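PDB 5UU6: NADPH-flavin oxidoreductase from Vibrio parahaemolyticus serotype O3:K6, which binds flavin mononucleotide and probably uses NADPH to reduce flavins or nitro compounds. Local coordinates for residues F82-Q87 / A153-M158; N117-A122 / M158-P163; L146-N151 / N236-A241. All blocks are in the same frame, centred on the assembly; numbering follows the deposited sequence.

Overall arrangement
Contacts 1 and 2 lie in the buried core, and contact 3 is only partly buried. Strand 152-161 serves both core contacts. In contact 1 it pairs with strand 78-85 through backbone hydrogen bonds. In contact 2 it meets helix 101-124 through apolar side chains alone. M158 belongs to both, and F82 CZ lies 4.1 Å from C118 SG where they touch. Contact 3 joins the loop before strand 152-161 to the end of helix 231-237. Its chemistry is mainly polar, with a lysine, two amides and a water. Its centre is about 10 Å from that of contact 1 and about 27 Å from that of contact 2.

Contact 1: F82-Q87 / A153-M158; sequences FCIDYQ and AILFGM
F82 and F156 face each other as an antiparallel hydrogen-bonded pair. F82 N donates to F156 O at 2.8 Å. F82 O in turn accepts from L155 N at 3.0 Å. I84 and A153 form the next hydrogen-bonded pair. I84 N binds A153 O at 2.9 Å, and A153 N returns a longer bond to I84 O. Between these pairs, C83 and I154 form a non-hydrogen-bonded pair. C83 CA brings its hydrogen toward A153 O.

The aromatic contact is slid rather than stacked. The F82 and F156 rings are tilted only 22° from each other but displaced, their centroids 5.1 Å apart, so little of one lies over the other. F82 CB instead sits over one face of the F156 ring, offset toward the rim, in a CH-pi contact. F156 CG lies between its backbone N and carbonyl carbon (chi1 55°), which sets the ring face against F82 CB. Y131, in the FMN pocket, meets this ring from outside the contact.

M158 is selenomethionine, and its CE lies in the plane of the F82 ring, 3.5 Å from CE1 at the edge. I84 CG1 meets L155 CD1 at 3.6 Å. On the other face, C83 SG touches I154 CG2.

L155 and F156 both lie opposite F82. This is a classic beta bulge between two central strands of the antiparallel sheet in the nitroreductase fold, with the side chain of F156 about 5 Å from bound FMN.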
loop_
_atom_site.group_PDB
_atom_site.type_symbol
_atom_site.label_atom_id
_atom_site.label_comp_id
_atom_site.label_asym_id
_atom_site.label_seq_id
_atom_site.Cartn_x
_atom_site.Cartn_y
_atom_site.Cartn_z
ATOM N N PHE A 82 8.959 7.705 1.391
ATOM C CA PHE A 82 8.549 6.863 0.272
ATOM C C PHE A 82 7.980 7.736 -0.844
ATOM O O PHE A 82 7.138 8.590 -0.584
ATOM C CB PHE A 82 7.512 5.824 0.730
ATOM C CG PHE A 82 8.108 4.722 1.575
ATOM C CD1 PHE A 82 8.378 4.933 2.931
ATOM C CD2 PHE A 82 8.469 3.508 1.010
ATOM C CE1 PHE A 82 8.942 3.920 3.726
ATOM C CE2 PHE A 82 9.066 2.508 1.793
ATOM C CZ PHE A 82 9.283 2.715 3.153
ATOM N N CYS A 83 8.428 7.498 -2.082
ATOM C CA CYS A 83 8.083 8.305 -3.234
ATOM C C CYS A 83 7.651 7.436 -4.394
ATOM O O CYS A 83 8.255 6.397 -4.648
ATOM C CB CYS A 83 9.289 9.141 -3.723
ATOM S SG CYS A 83 10.099 10.061 -2.377
ATOM N N ILE A 84 6.650 7.908 -5.143
ATOM C CA ILE A 84 6.413 7.393 -6.491
ATOM C C ILE A 84 7.574 7.769 -7.402
ATOM O O ILE A 84 8.046 8.920 -7.398
ATOM C CB ILE A 84 5.101 7.977 -7.037
ATOM C CG1 ILE A 84 3.943 7.516 -6.183
ATOM C CG2 ILE A 84 4.913 7.572 -8.509
ATOM C CD1 ILE A 84 2.629 8.223 -6.574
ATOM N N ASP A 85 8.031 6.827 -8.223
ATOM C CA ASP A 85 9.177 7.096 -9.096
ATOM C C ASP A 85 8.894 6.526 -10.482
ATOM O O ASP A 85 8.985 5.309 -10.680
ATOM C CB ASP A 85 10.479 6.522 -8.512
ATOM C CG ASP A 85 11.739 7.028 -9.238
ATOM O OD1 ASP A 85 11.659 7.405 -10.438
ATOM O OD2 ASP A 85 12.834 7.008 -8.625
ATOM N N TYR A 86 8.529 7.404 -11.425
ATOM C CA TYR A 86 8.580 7.109 -12.852
ATOM C C TYR A 86 9.755 7.814 -13.533
ATOM O O TYR A 86 9.839 7.839 -14.767
ATOM C CB TYR A 86 7.248 7.472 -13.525
ATOM C CG TYR A 86 6.152 6.527 -13.059
ATOM C CD1 TYR A 86 6.016 5.284 -13.625
ATOM C CD2 TYR A 86 5.283 6.881 -12.013
ATOM C CE1 TYR A 86 5.038 4.406 -13.186
ATOM C CE2 TYR A 86 4.306 5.999 -11.550
ATOM C CZ TYR A 86 4.182 4.773 -12.142
ATOM O OH TYR A 86 3.216 3.868 -11.701
ATOM N N GLN A 87 10.663 8.400 -12.750
ATOM C CA GLN A 87 11.816 9.048 -13.350
ATOM C C GLN A 87 12.875 8.041 -13.778
ATOM O O GLN A 87 13.541 8.261 -14.796
ATOM C CB GLN A 87 12.408 10.093 -12.407
ATOM C CG GLN A 87 13.649 10.832 -12.979
ATOM C CD GLN A 87 13.450 11.409 -14.374
ATOM O OE1 GLN A 87 14.177 11.068 -15.286
ATOM N NE2 GLN A 87 12.481 12.299 -14.536
ATOM N N ALA A 153 7.176 11.871 -6.771
ATOM C CA ALA A 153 6.357 12.615 -5.811
ATOM C C ALA A 153 6.426 11.940 -4.449
ATOM O O ALA A 153 6.352 10.721 -4.376
ATOM C CB ALA A 153 4.891 12.695 -6.254
ATOM N N ILE A 154 6.551 12.725 -3.365
ATOM C CA ILE A 154 6.513 12.099 -2.037
ATOM C C ILE A 154 5.092 11.641 -1.760
ATOM O O ILE A 154 4.122 12.204 -2.270
ATOM C CB ILE A 154 6.985 13.028 -0.902
ATOM C CG1 ILE A 154 6.021 14.203 -0.801
ATOM C CG2 ILE A 154 8.443 13.485 -1.120
ATOM C CD1 ILE A 154 5.499 14.472 0.609
ATOM N N LEU A 155 4.970 10.572 -0.991
ATOM C CA LEU A 155 3.691 10.060 -0.509
ATOM C C LEU A 155 3.619 10.065 1.006
ATOM O O LEU A 155 2.642 10.573 1.561
ATOM C CB LEU A 155 3.473 8.627 -1.003
ATOM C CG LEU A 155 3.191 8.500 -2.479
ATOM C CD1 LEU A 155 2.841 7.030 -2.740
ATOM C CD2 LEU A 155 2.051 9.462 -2.901
ATOM N N PHE A 156 4.617 9.495 1.699
ATOM C CA PHE A 156 4.605 9.521 3.165
ATOM C C PHE A 156 5.997 9.169 3.664
ATOM O O PHE A 156 6.835 8.610 2.940
ATOM C CB PHE A 156 3.578 8.531 3.752
ATOM C CG PHE A 156 3.782 7.128 3.258
ATOM C CD1 PHE A 156 4.679 6.277 3.900
ATOM C CD2 PHE A 156 3.152 6.685 2.091
ATOM C CE1 PHE A 156 4.924 4.975 3.403
ATOM C CE2 PHE A 156 3.392 5.375 1.587
ATOM C CZ PHE A 156 4.282 4.529 2.254
ATOM N N GLY A 157 6.230 9.470 4.930
ATOM C CA GLY A 157 7.458 9.090 5.580
ATOM C C GLY A 157 7.213 7.957 6.556
ATOM O O GLY A 157 6.112 7.448 6.727
HETATM N N MSE A 158 8.292 7.561 7.195
HETATM C CA MSE A 158 8.253 6.442 8.106
HETATM C C MSE A 158 9.374 6.626 9.132
HETATM O O MSE A 158 10.545 6.721 8.754
HETATM C CB MSE A 158 8.440 5.139 7.385
HETATM C CG MSE A 158 8.468 4.010 8.397
HETATM SE SE MSE A 158 8.285 2.214 7.679
HETATM C CE MSE A 158 9.823 2.150 6.568
#

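Contact 2: N117-A122 / M158-P163; sequences NCLLAA and MCLGHP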
loop_
_atom_site.group_PDB
_atom_site.type_symbol
_atom_site.label_atom_id
_atom_site.label_comp_id
_atom_site.label_asym_id
_atom_site.label_seq_id
_atom_site.Cartn_x
_atom_site.Cartn_y
_atom_site.Cartn_z
ATOM N N ASN A 117 6.137 -3.954 4.312
ATOM C CA ASN A 117 7.222 -4.924 4.452
ATOM C C ASN A 117 8.320 -4.361 5.335
ATOM O O ASN A 117 8.825 -5.053 6.222
ATOM C CB ASN A 117 7.828 -5.308 3.104
ATOM C CG ASN A 117 7.177 -6.546 2.481
ATOM O OD1 ASN A 117 6.137 -7.029 2.945
ATOM N ND2 ASN A 117 7.766 -7.024 1.380
ATOM N N CYS A 118 8.750 -3.118 5.065
ATOM C CA CYS A 118 9.799 -2.524 5.886
ATOM C C CYS A 118 9.375 -2.466 7.345
ATOM O O CYS A 118 10.147 -2.842 8.238
ATOM C CB CYS A 118 10.180 -1.116 5.399
ATOM S SG CYS A 118 10.931 -1.023 3.725
ATOM N N LEU A 119 8.160 -1.978 7.610
ATOM C CA LEU A 119 7.739 -1.791 8.998
ATOM C C LEU A 119 7.598 -3.123 9.717
ATOM O O LEU A 119 8.091 -3.276 10.842
ATOM C CB LEU A 119 6.425 -1.005 9.094
ATOM C CG LEU A 119 5.887 -0.761 10.516
ATOM C CD1 LEU A 119 6.858 -0.017 11.431
ATOM C CD2 LEU A 119 4.595 0.031 10.412
ATOM N N LEU A 120 6.949 -4.109 9.086
ATOM C CA LEU A 120 6.839 -5.417 9.736
ATOM C C LEU A 120 8.201 -6.025 9.988
ATOM O O LEU A 120 8.417 -6.691 11.017
ATOM C CB LEU A 120 5.998 -6.373 8.884
ATOM C CG LEU A 120 4.494 -6.210 9.078
ATOM C CD1 LEU A 120 3.782 -7.035 8.040
ATOM C CD2 LEU A 120 4.062 -6.626 10.479
ATOM N N ALA A 121 9.118 -5.874 9.031
ATOM C CA ALA A 121 10.453 -6.383 9.257
ATOM C C ALA A 121 11.056 -5.720 10.496
ATOM O O ALA A 121 11.578 -6.393 11.383
ATOM C CB ALA A 121 11.313 -6.149 8.014
ATOM N N ALA A 122 10.947 -4.401 10.583
ATOM C CA ALA A 122 11.460 -3.698 11.751
ATOM C C ALA A 122 10.794 -4.203 13.022
ATOM O O ALA A 122 11.474 -4.541 14.005
ATOM C CB ALA A 122 11.240 -2.195 11.597
HETATM N N MSE A 158 8.292 7.561 7.195
HETATM C CA MSE A 158 8.253 6.442 8.106
HETATM C C MSE A 158 9.374 6.626 9.132
HETATM O O MSE A 158 10.545 6.721 8.754
HETATM C CB MSE A 158 8.440 5.139 7.385
HETATM C CG MSE A 158 8.468 4.010 8.397
HETATM SE SE MSE A 158 8.285 2.214 7.679
HETATM C CE MSE A 158 9.823 2.150 6.568
ATOM N N CYS A 159 9.016 6.731 10.414
ATOM C CA CYS A 159 10.015 6.735 11.493
ATOM C C CYS A 159 10.260 5.305 11.945
ATOM O O CYS A 159 9.335 4.494 11.984
ATOM C CB CYS A 159 9.565 7.549 12.715
ATOM S SG CYS A 159 9.017 9.252 12.429
ATOM N N LEU A 160 11.513 5.008 12.288
ATOM C CA LEU A 160 11.901 3.744 12.885
ATOM C C LEU A 160 12.901 3.997 13.998
ATOM O O LEU A 160 13.728 4.915 13.917
ATOM C CB LEU A 160 12.534 2.779 11.874
ATOM C CG LEU A 160 11.726 2.503 10.611
ATOM C CD1 LEU A 160 12.579 1.927 9.490
ATOM C CD2 LEU A 160 10.737 1.465 11.024
ATOM N N GLY A 161 12.831 3.157 15.026
ATOM C CA GLY A 161 13.763 3.276 16.126
ATOM C C GLY A 161 13.446 2.252 17.181
ATOM O O GLY A 161 12.533 1.426 17.032
ATOM N N HIS A 162 14.257 2.287 18.240
ATOM C CA HIS A 162 13.984 1.492 19.428
ATOM C C HIS A 162 12.890 2.172 20.238
ATOM O O HIS A 162 13.019 3.358 20.568
ATOM C CB HIS A 162 15.266 1.299 20.245
ATOM C CG HIS A 162 16.312 0.527 19.500
ATOM N ND1 HIS A 162 16.455 -0.841 19.614
ATOM C CD2 HIS A 162 17.227 0.927 18.581
ATOM C CE1 HIS A 162 17.425 -1.247 18.809
ATOM N NE2 HIS A 162 17.904 -0.196 18.163
ATOM N N PRO A 163 11.797 1.490 20.542
ATOM C CA PRO A 163 10.670 2.155 21.191
ATOM C C PRO A 163 11.006 2.592 22.588
ATOM O O PRO A 163 11.756 1.924 23.312
ATOM C CB PRO A 163 9.582 1.080 21.215
ATOM C CG PRO A 163 9.968 0.182 20.136
ATOM C CD PRO A 163 11.462 0.104 20.194
#
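M158, a selenomethionine, reaches from its strand to helix 101-124 and has the most surface buried here. Its side chain starts out extended, with CG anti to the backbone N (chi1 177°), and bends at the last torsion (chi3 61°). The bend brings CE against C118 CB at 3.5 Å, tighter than usual for two carbons. SE lies 4.0 Å from L119 CB. The methyl and the selenium therefore touch neighbouring residues of one helical turn.

L160 points to the helix from the same side of the strand, two residues on. Its CD2 branch does the touching. It rests on A122 CB at 3.7 Å and also approaches L119 CD1 at 4.2 Å. The helix segment 117-122 and strand 158-161 run nearly parallel, at 16°, with their axes 10.0 Å apart. This is helix-on-sheet packing in the core of the nitroreductase fold, where helix 101-124 lies against a central strand.

L119 is thus shared by both strand residues. Beyond the contact, L119 also packs on Y131, and its side chain is about 4 Å from that of H14, an FMN-binding residue. C118 and A122 both pack on I33 of helix 27-38.

Contact 3: L146-N151 / N236-A241; sequences LGLPQN and NGKGLA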
loop_
_atom_site.group_PDB
_atom_site.type_symbol
_atom_site.label_atom_id
_atom_site.label_comp_id
_atom_site.label_asym_id
_atom_site.label_seq_id
_atom_site.Cartn_x
_atom_site.Cartn_y
_atom_site.Cartn_z
ATOM N N LEU A 146 14.141 17.489 -0.843
ATOM C CA LEU A 146 14.779 16.217 -1.165
ATOM C C LEU A 146 15.288 16.165 -2.597
ATOM O O LEU A 146 15.774 15.109 -3.018
ATOM C CB LEU A 146 13.816 15.050 -0.932
ATOM C CG LEU A 146 13.269 14.925 0.494
ATOM C CD1 LEU A 146 12.292 13.766 0.609
ATOM C CD2 LEU A 146 14.364 14.791 1.540
ATOM N N GLY A 147 15.170 17.265 -3.342
ATOM C CA GLY A 147 15.663 17.350 -4.710
ATOM C C GLY A 147 14.996 16.403 -5.685
ATOM O O GLY A 147 15.671 15.849 -6.565
ATOM N N LEU A 148 13.653 16.194 -5.552
ATOM C CA LEU A 148 13.040 15.208 -6.442
ATOM C C LEU A 148 12.892 15.769 -7.857
ATOM O O LEU A 148 12.483 16.923 -8.029
ATOM C CB LEU A 148 11.676 14.789 -5.922
ATOM C CG LEU A 148 11.653 14.273 -4.488
ATOM C CD1 LEU A 148 10.221 13.911 -4.177
ATOM C CD2 LEU A 148 12.563 13.055 -4.382
ATOM N N PRO A 149 13.202 14.971 -8.882
ATOM C CA PRO A 149 12.954 15.384 -10.267
ATOM C C PRO A 149 11.481 15.254 -10.653
ATOM O O PRO A 149 10.627 14.814 -9.889
ATOM C CB PRO A 149 13.807 14.403 -11.075
ATOM C CG PRO A 149 13.770 13.140 -10.263
ATOM C CD PRO A 149 13.762 13.611 -8.807
ATOM N N GLN A 150 11.195 15.659 -11.881
ATOM C CA GLN A 150 9.911 15.377 -12.492
ATOM C C GLN A 150 9.646 13.874 -12.517
ATOM O O GLN A 150 10.573 13.053 -12.480
ATOM C CB GLN A 150 9.888 15.962 -13.913
ATOM C CG GLN A 150 9.883 17.491 -13.930
ATOM C CD GLN A 150 8.698 18.070 -13.158
ATOM O OE1 GLN A 150 8.850 18.540 -12.028
ATOM N NE2 GLN A 150 7.518 18.019 -13.757
ATOM N N ASN A 151 8.362 13.515 -12.538
ATOM C CA ASN A 151 7.897 12.123 -12.564
ATOM C C ASN A 151 8.110 11.397 -11.242
ATOM O O ASN A 151 8.035 10.171 -11.200
ATOM C CB ASN A 151 8.558 11.308 -13.697
ATOM C CG ASN A 151 8.016 11.654 -15.080
ATOM O OD1 ASN A 151 7.277 12.625 -15.258
ATOM N ND2 ASN A 151 8.367 10.833 -16.067
ATOM N N ASN A 236 0.302 17.167 -10.204
ATOM C CA ASN A 236 0.346 17.643 -11.574
ATOM C C ASN A 236 1.623 18.408 -11.849
ATOM O O ASN A 236 2.233 18.222 -12.900
ATOM C CB ASN A 236 -0.891 18.498 -11.877
ATOM C CG ASN A 236 -2.157 17.667 -11.907
ATOM O OD1 ASN A 236 -2.095 16.412 -11.937
ATOM N ND2 ASN A 236 -3.306 18.331 -11.875
ATOM N N GLY A 237 2.092 19.213 -10.887
ATOM C CA GLY A 237 3.363 19.915 -11.067
ATOM C C GLY A 237 4.573 19.003 -11.226
ATOM O O GLY A 237 5.589 19.437 -11.772
ATOM N N LYS A 238 4.497 17.750 -10.762
ATOM C CA LYS A 238 5.578 16.794 -10.974
ATOM C C LYS A 238 5.362 15.935 -12.231
ATOM O O LYS A 238 6.140 15.001 -12.479
ATOM C CB LYS A 238 5.741 15.861 -9.758
ATOM C CG LYS A 238 5.848 16.535 -8.387
ATOM C CD LYS A 238 7.014 17.596 -8.297
ATOM C CE LYS A 238 8.405 17.064 -8.714
ATOM N NZ LYS A 238 8.849 15.955 -7.813
ATOM N N GLY A 239 4.324 16.217 -13.013
ATOM C CA GLY A 239 4.015 15.437 -14.202
ATOM C C GLY A 239 3.090 14.250 -13.997
ATOM O O GLY A 239 2.908 13.466 -14.933
ATOM N N LEU A 240 2.478 14.095 -12.830
ATOM C CA LEU A 240 1.700 12.896 -12.534
ATOM C C LEU A 240 0.217 13.212 -12.407
ATOM O O LEU A 240 -0.160 14.308 -12.011
ATOM C CB LEU A 240 2.184 12.226 -11.232
ATOM C CG LEU A 240 3.684 11.937 -11.110
ATOM C CD1 LEU A 240 4.046 11.610 -9.682
ATOM C CD2 LEU A 240 4.119 10.798 -12.048
ATOM N N ALA A 241 -0.615 12.205 -12.673
ATOM C CA ALA A 241 -2.038 12.242 -12.362
ATOM C C ALA A 241 -2.758 13.348 -13.121
ATOM O O ALA A 241 -3.660 13.990 -12.561
ATOM C CB ALA A 241 -2.274 12.414 -10.851
HETATM O O HOH W 1 5.027 13.213 -16.839
#
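G237 O accepts from the amide of Q150. Q150 NE2 donates to G237 O at 3.1 Å, with the acceptor in the plane of the amide. The donor is tilted 29° from the carbonyl plane of G237. A bend at chi2 (-57°) folds the Q150 side chain back across K238.

K238 is buried and has the largest share of the contact. Its chain is bent at three successive torsions, which curls the amine round to the 146-151 loop. K238 NZ bonds to P149 O at 3.0 Å, coming from above the carbonyl plane, and passes 3.6 Å from L148 CB. Outside the segments, NZ forms a salt bridge with D143 and a hydrogen bond with T152 O. The K238 carbonyl is used too: N151 N donates to K238 O at 2.7 Å.

G239 has a positive phi and ends the helix in a Schellman motif. A water links the loops here, donating to N151 OD1 at 2.8 Å and to G239 O at 2.9 Å. L240 then adds an apolar contact, its CD2 resting 4.0 Å from N151 CA.

The ammonium of K238 is thus held by a carboxylate and two carbonyls. Such surroundings would probably stabilise its positive charge. With the backbone and amide bonds, they tie the end of helix 231-237 to the loop leading into strand 152-161.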